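Testis-expressed protein 101 (Mus musculus, PDB 7BPS) plays a role in fertilization by controlling sperm binding to the zona pellucida and sperm migration into the oviduct, probably through ADAM3. Local coordinates at residues Y6-Q11 with A56-V61; T69-T74 with A81-N86; Q146-F151 with T159-G164. All coordinates share one frame; numbering follows the deposited sequence.

Interaction 1 of 3, residues Y6-Q11 with A56-V61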
loop_
_atom_site.group_PDB
_atom_site.type_symbol
_atom_site.label_atom_id
_atom_site.label_comp_id
_atom_site.label_asym_id
_atom_site.label_seq_id
_atom_site.Cartn_x
_atom_site.Cartn_y
_atom_site.Cartn_z
ATOM N N TYR A 6 11.773 14.847 -17.740
ATOM C CA TYR A 6 12.353 13.564 -17.244
ATOM C C TYR A 6 11.827 13.266 -15.831
ATOM O O TYR A 6 11.804 14.177 -14.972
ATOM C CB TYR A 6 13.886 13.574 -17.242
ATOM C CG TYR A 6 14.520 13.599 -18.611
ATOM C CD1 TYR A 6 14.888 12.425 -19.262
ATOM C CD2 TYR A 6 14.738 14.799 -19.272
ATOM C CE1 TYR A 6 15.463 12.446 -20.522
ATOM C CE2 TYR A 6 15.314 14.837 -20.533
ATOM C CZ TYR A 6 15.671 13.657 -21.163
ATOM O OH TYR A 6 16.232 13.696 -22.404
ATOM N N CYS A 7 11.456 12.004 -15.598
ATOM C CA CYS A 7 10.992 11.469 -14.292
ATOM C C CYS A 7 11.718 10.172 -13.969
ATOM O O CYS A 7 12.072 9.438 -14.900
ATOM C CB CYS A 7 9.499 11.196 -14.333
ATOM S SG CYS A 7 8.521 12.680 -14.676
ATOM N N GLN A 8 11.929 9.870 -12.689
ATOM C CA GLN A 8 12.278 8.493 -12.258
ATOM C C GLN A 8 11.116 7.569 -12.636
ATOM O O GLN A 8 9.925 8.030 -12.618
ATOM C CB GLN A 8 12.591 8.479 -10.773
ATOM C CG GLN A 8 13.935 9.119 -10.460
ATOM C CD GLN A 8 14.369 8.820 -9.047
ATOM O OE1 GLN A 8 13.920 7.838 -8.458
ATOM N NE2 GLN A 8 15.217 9.672 -8.484
ATOM N N VAL A 9 11.437 6.352 -13.079
ATOM C CA VAL A 9 10.440 5.332 -13.528
ATOM C C VAL A 9 10.825 3.966 -12.926
ATOM O O VAL A 9 12.010 3.571 -12.990
ATOM C CB VAL A 9 10.332 5.282 -15.063
ATOM C CG1 VAL A 9 9.310 4.257 -15.539
ATOM C CG2 VAL A 9 9.998 6.657 -15.634
ATOM N N SER A 10 9.862 3.320 -12.276
ATOM C CA SER A 10 9.988 1.981 -11.657
ATOM C C SER A 10 8.612 1.533 -11.172
ATOM O O SER A 10 7.826 2.384 -10.738
ATOM C CB SER A 10 11.005 1.953 -10.555
ATOM O OG SER A 10 10.785 3.018 -9.669
ATOM N N GLN A 11 8.338 0.245 -11.335
ATOM C CA GLN A 11 7.160 -0.433 -10.758
ATOM C C GLN A 11 7.724 -1.634 -10.018
ATOM O O GLN A 11 8.399 -2.432 -10.697
ATOM C CB GLN A 11 6.153 -0.813 -11.850
ATOM C CG GLN A 11 5.494 0.394 -12.525
ATOM C CD GLN A 11 6.316 1.065 -13.607
ATOM O OE1 GLN A 11 6.907 0.407 -14.445
ATOM N NE2 GLN A 11 6.404 2.388 -13.569
ATOM N N ALA A 56 5.233 0.114 -4.988
ATOM C CA ALA A 56 5.976 1.367 -5.243
ATOM C C ALA A 56 6.002 1.661 -6.749
ATOM O O ALA A 56 6.529 0.835 -7.545
ATOM C CB ALA A 56 7.373 1.287 -4.668
ATOM N N SER A 57 5.464 2.824 -7.108
ATOM C CA SER A 57 5.352 3.324 -8.493
ATOM C C SER A 57 6.040 4.685 -8.636
ATOM O O SER A 57 5.722 5.592 -7.861
ATOM C CB SER A 57 3.929 3.422 -8.903
ATOM O OG SER A 57 3.858 4.105 -10.123
ATOM N N LYS A 58 6.936 4.800 -9.617
ATOM C CA LYS A 58 7.440 6.086 -10.151
ATOM C C LYS A 58 7.209 6.104 -11.667
ATOM O O LYS A 58 7.448 5.083 -12.319
ATOM C CB LYS A 58 8.905 6.267 -9.778
ATOM C CG LYS A 58 9.139 6.520 -8.300
ATOM C CD LYS A 58 10.497 7.108 -8.018
ATOM C CE LYS A 58 10.789 7.223 -6.535
ATOM N NZ LYS A 58 12.108 7.859 -6.305
ATOM N N SER A 59 6.710 7.219 -12.203
ATOM C CA SER A 59 6.382 7.347 -13.643
ATOM C C SER A 59 6.142 8.799 -14.063
ATOM O O SER A 59 5.979 9.718 -13.211
ATOM C CB SER A 59 5.205 6.474 -14.011
ATOM O OG SER A 59 3.988 6.994 -13.517
ATOM N N CYS A 60 6.173 8.973 -15.376
ATOM C CA CYS A 60 5.533 10.077 -16.112
ATOM C C CYS A 60 4.034 9.892 -15.994
ATOM O O CYS A 60 3.596 8.758 -16.009
ATOM C CB CYS A 60 5.952 10.053 -17.570
ATOM S SG CYS A 60 7.748 10.177 -17.750
ATOM N N VAL A 61 3.289 10.982 -15.878
ATOM C CA VAL A 61 1.803 10.918 -15.807
ATOM C C VAL A 61 1.242 12.211 -16.411
ATOM O O VAL A 61 1.943 13.239 -16.353
ATOM C CB VAL A 61 1.382 10.632 -14.351
ATOM C CG1 VAL A 61 1.759 11.778 -13.415
ATOM C CG2 VAL A 61 -0.095 10.264 -14.248
HETATM O O HOH W 1 8.922 2.374 -7.786
#

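Interaction 2 of 3, residues T69-T74 with A81-N86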
loop_
_atom_site.group_PDB
_atom_site.type_symbol
_atom_site.label_atom_id
_atom_site.label_comp_id
_atom_site.label_asym_id
_atom_site.label_seq_id
_atom_site.Cartn_x
_atom_site.Cartn_y
_atom_site.Cartn_z
ATOM N N THR A 69 0.218 13.741 -0.891
ATOM C CA THR A 69 -0.857 13.095 -0.097
ATOM C C THR A 69 -0.277 11.965 0.755
ATOM O O THR A 69 0.383 11.072 0.205
ATOM C CB THR A 69 -1.963 12.620 -1.039
ATOM O OG1 THR A 69 -2.402 13.752 -1.795
ATOM C CG2 THR A 69 -3.127 11.999 -0.302
ATOM N N PHE A 70 -0.481 12.023 2.069
ATOM C CA PHE A 70 -0.166 10.929 3.025
ATOM C C PHE A 70 -1.489 10.417 3.596
ATOM O O PHE A 70 -2.228 11.215 4.161
ATOM C CB PHE A 70 0.767 11.394 4.152
ATOM C CG PHE A 70 0.949 10.353 5.225
ATOM C CD1 PHE A 70 0.017 10.219 6.259
ATOM C CD2 PHE A 70 2.014 9.463 5.174
ATOM C CE1 PHE A 70 0.169 9.247 7.241
ATOM C CE2 PHE A 70 2.171 8.500 6.162
ATOM C CZ PHE A 70 1.248 8.392 7.191
ATOM N N ILE A 71 -1.785 9.125 3.466
ATOM C CA ILE A 71 -3.044 8.542 3.999
ATOM C C ILE A 71 -2.707 7.321 4.859
ATOM O O ILE A 71 -1.954 6.435 4.410
ATOM C CB ILE A 71 -4.024 8.194 2.865
ATOM C CG1 ILE A 71 -4.415 9.440 2.075
ATOM C CG2 ILE A 71 -5.256 7.476 3.407
ATOM C CD1 ILE A 71 -5.143 9.146 0.785
ATOM N N GLN A 72 -3.315 7.269 6.036
ATOM C CA GLN A 72 -3.476 6.027 6.818
ATOM C C GLN A 72 -4.911 5.542 6.620
ATOM O O GLN A 72 -5.855 6.192 7.134
ATOM C CB GLN A 72 -3.129 6.271 8.285
ATOM C CG GLN A 72 -3.316 5.026 9.122
ATOM C CD GLN A 72 -2.644 5.136 10.459
ATOM O OE1 GLN A 72 -1.542 4.618 10.661
ATOM N NE2 GLN A 72 -3.352 5.776 11.383
ATOM N N TYR A 73 -5.085 4.456 5.877
ATOM C CA TYR A 73 -6.427 3.927 5.516
ATOM C C TYR A 73 -6.994 3.246 6.754
ATOM O O TYR A 73 -8.131 3.488 7.123
ATOM C CB TYR A 73 -6.333 2.995 4.304
ATOM C CG TYR A 73 -5.731 3.659 3.095
ATOM C CD1 TYR A 73 -6.548 4.234 2.139
ATOM C CD2 TYR A 73 -4.362 3.740 2.907
ATOM C CE1 TYR A 73 -6.025 4.887 1.038
ATOM C CE2 TYR A 73 -3.825 4.395 1.810
ATOM C CZ TYR A 73 -4.662 4.959 0.862
ATOM O OH TYR A 73 -4.196 5.634 -0.234
ATOM N N THR A 74 -6.161 2.440 7.394
ATOM C CA THR A 74 -6.524 1.612 8.560
ATOM C C THR A 74 -5.387 1.710 9.580
ATOM O O THR A 74 -4.222 1.632 9.181
ATOM C CB THR A 74 -6.810 0.165 8.141
ATOM O OG1 THR A 74 -7.932 0.072 7.255
ATOM C CG2 THR A 74 -7.057 -0.713 9.348
ATOM N N ALA A 81 -2.629 -0.033 6.745
ATOM C CA ALA A 81 -2.437 0.352 5.336
ATOM C C ALA A 81 -2.143 1.850 5.301
ATOM O O ALA A 81 -2.916 2.614 5.900
ATOM C CB ALA A 81 -3.642 -0.063 4.526
ATOM N N ILE A 82 -1.039 2.241 4.659
ATOM C CA ILE A 82 -0.552 3.646 4.589
ATOM C C ILE A 82 -0.032 3.932 3.178
ATOM O O ILE A 82 0.647 3.057 2.616
ATOM C CB ILE A 82 0.557 3.867 5.627
ATOM C CG1 ILE A 82 -0.030 3.953 7.036
ATOM C CG2 ILE A 82 1.387 5.091 5.271
ATOM C CD1 ILE A 82 1.020 4.024 8.148
ATOM N N SER A 83 -0.290 5.127 2.637
ATOM C CA SER A 83 0.261 5.533 1.321
ATOM C C SER A 83 0.893 6.917 1.398
ATOM O O SER A 83 0.447 7.752 2.208
ATOM C CB SER A 83 -0.763 5.435 0.212
ATOM O OG SER A 83 -1.755 6.421 0.357
ATOM N N TYR A 84 1.921 7.109 0.583
ATOM C CA TYR A 84 2.525 8.413 0.233
ATOM C C TYR A 84 2.487 8.583 -1.283
ATOM O O TYR A 84 2.932 7.658 -1.973
ATOM C CB TYR A 84 3.965 8.457 0.720
ATOM C CG TYR A 84 4.788 9.564 0.124
ATOM C CD1 TYR A 84 4.845 10.827 0.697
ATOM C CD2 TYR A 84 5.506 9.337 -1.027
ATOM C CE1 TYR A 84 5.634 11.823 0.147
ATOM C CE2 TYR A 84 6.282 10.324 -1.594
ATOM C CZ TYR A 84 6.357 11.567 -1.003
ATOM O OH TYR A 84 7.145 12.507 -1.592
ATOM N N SER A 85 1.966 9.717 -1.768
ATOM C CA SER A 85 1.863 10.059 -3.203
ATOM C C SER A 85 2.279 11.517 -3.414
ATOM O O SER A 85 1.634 12.446 -2.859
ATOM C CB SER A 85 0.495 9.782 -3.733
ATOM O OG SER A 85 0.471 9.861 -5.163
ATOM N N ASN A 86 3.348 11.697 -4.185
ATOM C CA ASN A 86 3.900 13.016 -4.547
ATOM C C ASN A 86 3.870 13.136 -6.069
ATOM O O ASN A 86 4.719 12.524 -6.723
ATOM C CB ASN A 86 5.302 13.207 -3.978
ATOM C CG ASN A 86 5.942 14.467 -4.512
ATOM O OD1 ASN A 86 5.256 15.375 -4.975
ATOM N ND2 ASN A 86 7.260 14.497 -4.534
HETATM O O HOH W 2 -1.250 8.745 -0.655
HETATM O O HOH W 3 -1.037 13.651 -4.153
#

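Interaction 3 of 3, residues Q146-F151 with T159-G164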
loop_
_atom_site.group_PDB
_atom_site.type_symbol
_atom_site.label_atom_id
_atom_site.label_comp_id
_atom_site.label_asym_id
_atom_site.label_seq_id
_atom_site.Cartn_x
_atom_site.Cartn_y
_atom_site.Cartn_z
ATOM N N GLN A 146 -10.692 -11.225 6.411
ATOM C CA GLN A 146 -10.067 -12.006 5.310
ATOM C C GLN A 146 -10.419 -11.292 4.009
ATOM O O GLN A 146 -11.596 -11.342 3.628
ATOM C CB GLN A 146 -10.572 -13.455 5.288
ATOM C CG GLN A 146 -10.378 -14.186 6.615
ATOM C CD GLN A 146 -11.573 -14.014 7.522
ATOM O OE1 GLN A 146 -12.697 -13.993 7.047
ATOM N NE2 GLN A 146 -11.346 -13.883 8.821
ATOM N N GLY A 147 -9.461 -10.595 3.408
ATOM C CA GLY A 147 -9.702 -9.738 2.245
ATOM C C GLY A 147 -8.731 -9.982 1.106
ATOM O O GLY A 147 -7.678 -10.647 1.297
ATOM N N ARG A 148 -9.085 -9.414 -0.040
ATOM C CA ARG A 148 -8.307 -9.448 -1.298
ATOM C C ARG A 148 -8.346 -8.032 -1.854
ATOM O O ARG A 148 -9.438 -7.438 -1.920
ATOM C CB ARG A 148 -8.845 -10.556 -2.220
ATOM C CG ARG A 148 -8.129 -10.730 -3.550
ATOM C CD ARG A 148 -8.258 -12.143 -4.104
ATOM N NE ARG A 148 -7.025 -12.877 -3.825
ATOM C CZ ARG A 148 -6.890 -13.922 -3.002
ATOM N NH1 ARG A 148 -7.912 -14.440 -2.339
ATOM N NH2 ARG A 148 -5.702 -14.482 -2.879
ATOM N N LEU A 149 -7.167 -7.490 -2.164
ATOM C CA LEU A 149 -7.007 -6.164 -2.776
ATOM C C LEU A 149 -6.539 -6.379 -4.202
ATOM O O LEU A 149 -5.510 -7.011 -4.373
ATOM C CB LEU A 149 -6.016 -5.324 -1.973
ATOM C CG LEU A 149 -6.429 -5.054 -0.528
ATOM C CD1 LEU A 149 -5.405 -4.152 0.134
ATOM C CD2 LEU A 149 -7.826 -4.454 -0.433
ATOM N N GLU A 150 -7.298 -5.839 -5.153
ATOM C CA GLU A 150 -7.039 -5.900 -6.613
ATOM C C GLU A 150 -6.487 -4.536 -7.031
ATOM O O GLU A 150 -7.213 -3.541 -6.868
ATOM C CB GLU A 150 -8.388 -6.203 -7.268
ATOM C CG GLU A 150 -8.332 -7.058 -8.480
ATOM C CD GLU A 150 -7.887 -8.448 -8.109
ATOM O OE1 GLU A 150 -8.561 -9.096 -7.233
ATOM O OE2 GLU A 150 -6.848 -8.871 -8.692
ATOM N N PHE A 151 -5.246 -4.458 -7.489
ATOM C CA PHE A 151 -4.633 -3.207 -7.999
ATOM C C PHE A 151 -4.467 -3.271 -9.518
ATOM O O PHE A 151 -4.117 -4.339 -10.045
ATOM C CB PHE A 151 -3.295 -2.950 -7.326
ATOM C CG PHE A 151 -3.412 -2.777 -5.839
ATOM C CD1 PHE A 151 -3.666 -1.536 -5.300
ATOM C CD2 PHE A 151 -3.245 -3.856 -4.990
ATOM C CE1 PHE A 151 -3.731 -1.378 -3.927
ATOM C CE2 PHE A 151 -3.297 -3.690 -3.618
ATOM C CZ PHE A 151 -3.551 -2.459 -3.089
ATOM N N THR A 159 -2.564 -8.524 -6.939
ATOM C CA THR A 159 -3.492 -8.848 -5.828
ATOM C C THR A 159 -2.688 -9.033 -4.529
ATOM O O THR A 159 -1.564 -9.608 -4.559
ATOM C CB THR A 159 -4.244 -10.184 -5.911
ATOM O OG1 THR A 159 -3.539 -11.136 -6.698
ATOM C CG2 THR A 159 -5.649 -10.060 -6.410
ATOM N N VAL A 160 -3.311 -8.648 -3.430
ATOM C CA VAL A 160 -2.774 -8.785 -2.063
ATOM C C VAL A 160 -3.847 -9.485 -1.245
ATOM O O VAL A 160 -5.004 -8.992 -1.223
ATOM C CB VAL A 160 -2.380 -7.425 -1.484
ATOM C CG1 VAL A 160 -1.775 -7.593 -0.100
ATOM C CG2 VAL A 160 -1.428 -6.681 -2.413
ATOM N N GLN A 161 -3.494 -10.621 -0.656
ATOM C CA GLN A 161 -4.355 -11.274 0.349
ATOM C C GLN A 161 -3.929 -10.778 1.743
ATOM O O GLN A 161 -2.693 -10.729 2.022
ATOM C CB GLN A 161 -4.269 -12.781 0.198
ATOM C CG GLN A 161 -5.127 -13.482 1.225
ATOM C CD GLN A 161 -5.483 -14.889 0.830
ATOM O OE1 GLN A 161 -6.651 -15.254 0.862
ATOM N NE2 GLN A 161 -4.489 -15.676 0.477
ATOM N N VAL A 162 -4.920 -10.387 2.551
ATOM C CA VAL A 162 -4.716 -9.800 3.899
ATOM C C VAL A 162 -5.727 -10.432 4.851
ATOM O O VAL A 162 -6.969 -10.292 4.617
ATOM C CB VAL A 162 -4.868 -8.273 3.886
ATOM C CG1 VAL A 162 -4.549 -7.700 5.262
ATOM C CG2 VAL A 162 -4.012 -7.616 2.835
ATOM N N LYS A 163 -5.223 -11.088 5.897
ATOM C CA LYS A 163 -6.074 -11.630 6.995
ATOM C C LYS A 163 -5.547 -11.130 8.329
ATOM O O LYS A 163 -4.310 -11.045 8.467
ATOM C CB LYS A 163 -6.074 -13.158 6.983
ATOM C CG LYS A 163 -6.509 -13.775 5.659
ATOM C CD LYS A 163 -6.532 -15.266 5.690
ATOM C CE LYS A 163 -6.972 -15.864 4.375
ATOM N NZ LYS A 163 -7.355 -17.269 4.598
ATOM N N GLY A 164 -6.441 -10.849 9.278
ATOM C CA GLY A 164 -6.016 -10.596 10.663
ATOM C C GLY A 164 -7.063 -9.882 11.484
ATOM O O GLY A 164 -8.111 -9.498 10.913
#

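Interaction 1 of 3, residues Y6-Q11 with A56-V61
Lys58 reaches along Gln8, the two side chains lying side by side and pointing the same way, until its NZ donates to Gln8 OE1 at 2.8 Å. The ammonium approaches from above the carbonyl plane, 49° out of it. An extended chain beyond CG on both residues makes this possible: Lys58 CD passes 3.7 Å from Gln8 CB, so the aliphatic part of the lysine lines the glutamine before the polar ends meet. A lysine suits this buried place because four oxygens, Gln8 OE1 and the carbonyls of Trp25, Asn94 and Lys96, surround NZ and must share its three hydrogens, which probably stabilises the charge. Gln8 OE1 also accepts from Ser27 N, which would hold the amide in position.

The backbones pair antiparallel at Ser10 and Lys58. Ser10 N binds Lys58 O at 3.0 Å, and Lys58 N returns an almost straight bond to Ser10 O (2.8 Å, 176° at the hydrogen). Ser10 OG sits between its own N and carbonyl carbon (chi1 49°), where it lies 3.8 Å from Lys58 CB, binds Ser27 OG and meets a water 2.7 Å away; that water also bonds weakly to Ser10 O and Ala56 O. Toward Cys7 and Cys60 the strands draw apart, to 5.9 Å between their CA atoms, and Cys7 CB touches Cys60 SG at 4.0 Å. Cys7 joins Cys38 and Cys60 joins Cys32, so the two disulfides come into contact here, as in the cysteine-rich core of Ly6/uPAR domains.

Within the first sheet, strand 6-16 lies between strands 29-31 and 52-61. Cys7 and Val9 pair through their backbones with Glu30 and Lys28, while on the other side of 52-61 strand 37-46 receives Ser57 and Ser59 through Gln39.

Interaction 2 of 3, residues T69-T74 with A81-N86
A beta hairpin with a classic bulge brings residues 69-74 against 81-86: Ala81 has two residues opposite it, Tyr73 and Thr74, and the register shifts by one after the Gln72-Ile82 pair. Before the bulge the strands run almost exactly antiparallel, Thr69-Ser85 and Ile71-Ser83 forming hydrogen-bonded pairs. At the bulge Tyr73 N donates to Ala81 O (2.8 Å), while the bond from Ala81 N to Thr74 O is long and weak.

Next to the bulge, the Tyr73 ring lies along residues 81-83, its edge toward Ala81 and Ser83; its OH meets Ser83 OG at 2.6 Å, with either able to donate. Ile71 CG2 covers one face, 3.4 Å above the ring centre. Tyrosine fits here because its ring can be packed while its hydroxyl finds a polar partner; Ser83 OG also binds a water at 2.6 Å, which donates to Thr69 O.

Phe70, Gln72, Ile82 and Tyr84 occupy the other face. With CG anti to the backbone N (chi1 172°), the Phe70 side chain crosses Ile82 at a slant, CE2 lying 3.6 Å from Ile82 CG2. Gln72 lies across the other branch of this isoleucine, the CG1-CD1 arm, its OE1 in van der Waals contact with Ile82 CD1 at 3.6 Å.

Strand 68-72 is an edge strand of its sheet within this chain, with strand 80-88 between it and strand 37-46. Tyr73 and Ser83 pack on Leu43 of strand 37-46 and on Val180 of strand 179-180, and Thr74 OG1 bonds to Leu173 O. Val180 and Leu173 belong to the second Ly6/uPAR domain, which places this hairpin at the interface of the tandem domains.

Interaction 3 of 3, residues Q146-F151 with T159-G164
Arg148 leans across to the neighbouring strand and crosses two of its side chains at a slant. Its CG lies 3.8 Å from Thr159 CG2, a methyl near the edge of the guanidinium, while Gln161 CB sits over one face of that group. Bending at chi3 (-101°) places the guanidinium beside Gln161, and NH2 reaches beyond the strand to Gly127 O. Arginine thus combines an apolar stem with a charged end for a loop carbonyl. On the same face, Gln146 and Lys163 cross at about a right angle, their CG atoms 4.0 Å apart.

The opposite face is apolar. Phe151 turns its ring edge to Val160, CE2 meeting CG2 at 3.7 Å. Apolar residues, the branched Leu149, Val160 and Val162 beside the flat Phe151, suit this buried side, which packs on Leu43, Ile45, Val53 and Leu55 of the first domain, at the tandem-domain interface.

Gly147 N to Val162 O and Leu149 N to Val160 O, both 2.8 Å, are each matched by a return bond. Long antiparallel hairpins form the fingers of the three-finger Ly6/uPAR fold, and this one is consistent with such a finger of the second domain.

How the interactions relate
Interactions 1 and 2 belong to one antiparallel sheet, in which strands 52-61 and 68-72 follow each other in sequence; interaction 3 belongs to the second Ly6/uPAR domain. All three are partly buried. The centre of interaction 1 lies about 16 Å from the centre of the chain, and it relies on a buried lysine network and disulfides. The centre of interaction 2 lies about 8 Å from the centre of the chain; it combines a face on which Phe70 and Gln72 are exposed with a buried tyrosine-serine pair. In interaction 3 a polar face backs an apolar one. Tyr73 and Phe151 share Leu43. Phe151 and Val160 also pack on strand 52-61, which carries 56-61, although the centres of interactions 1 and 3 are about 25 Å apart.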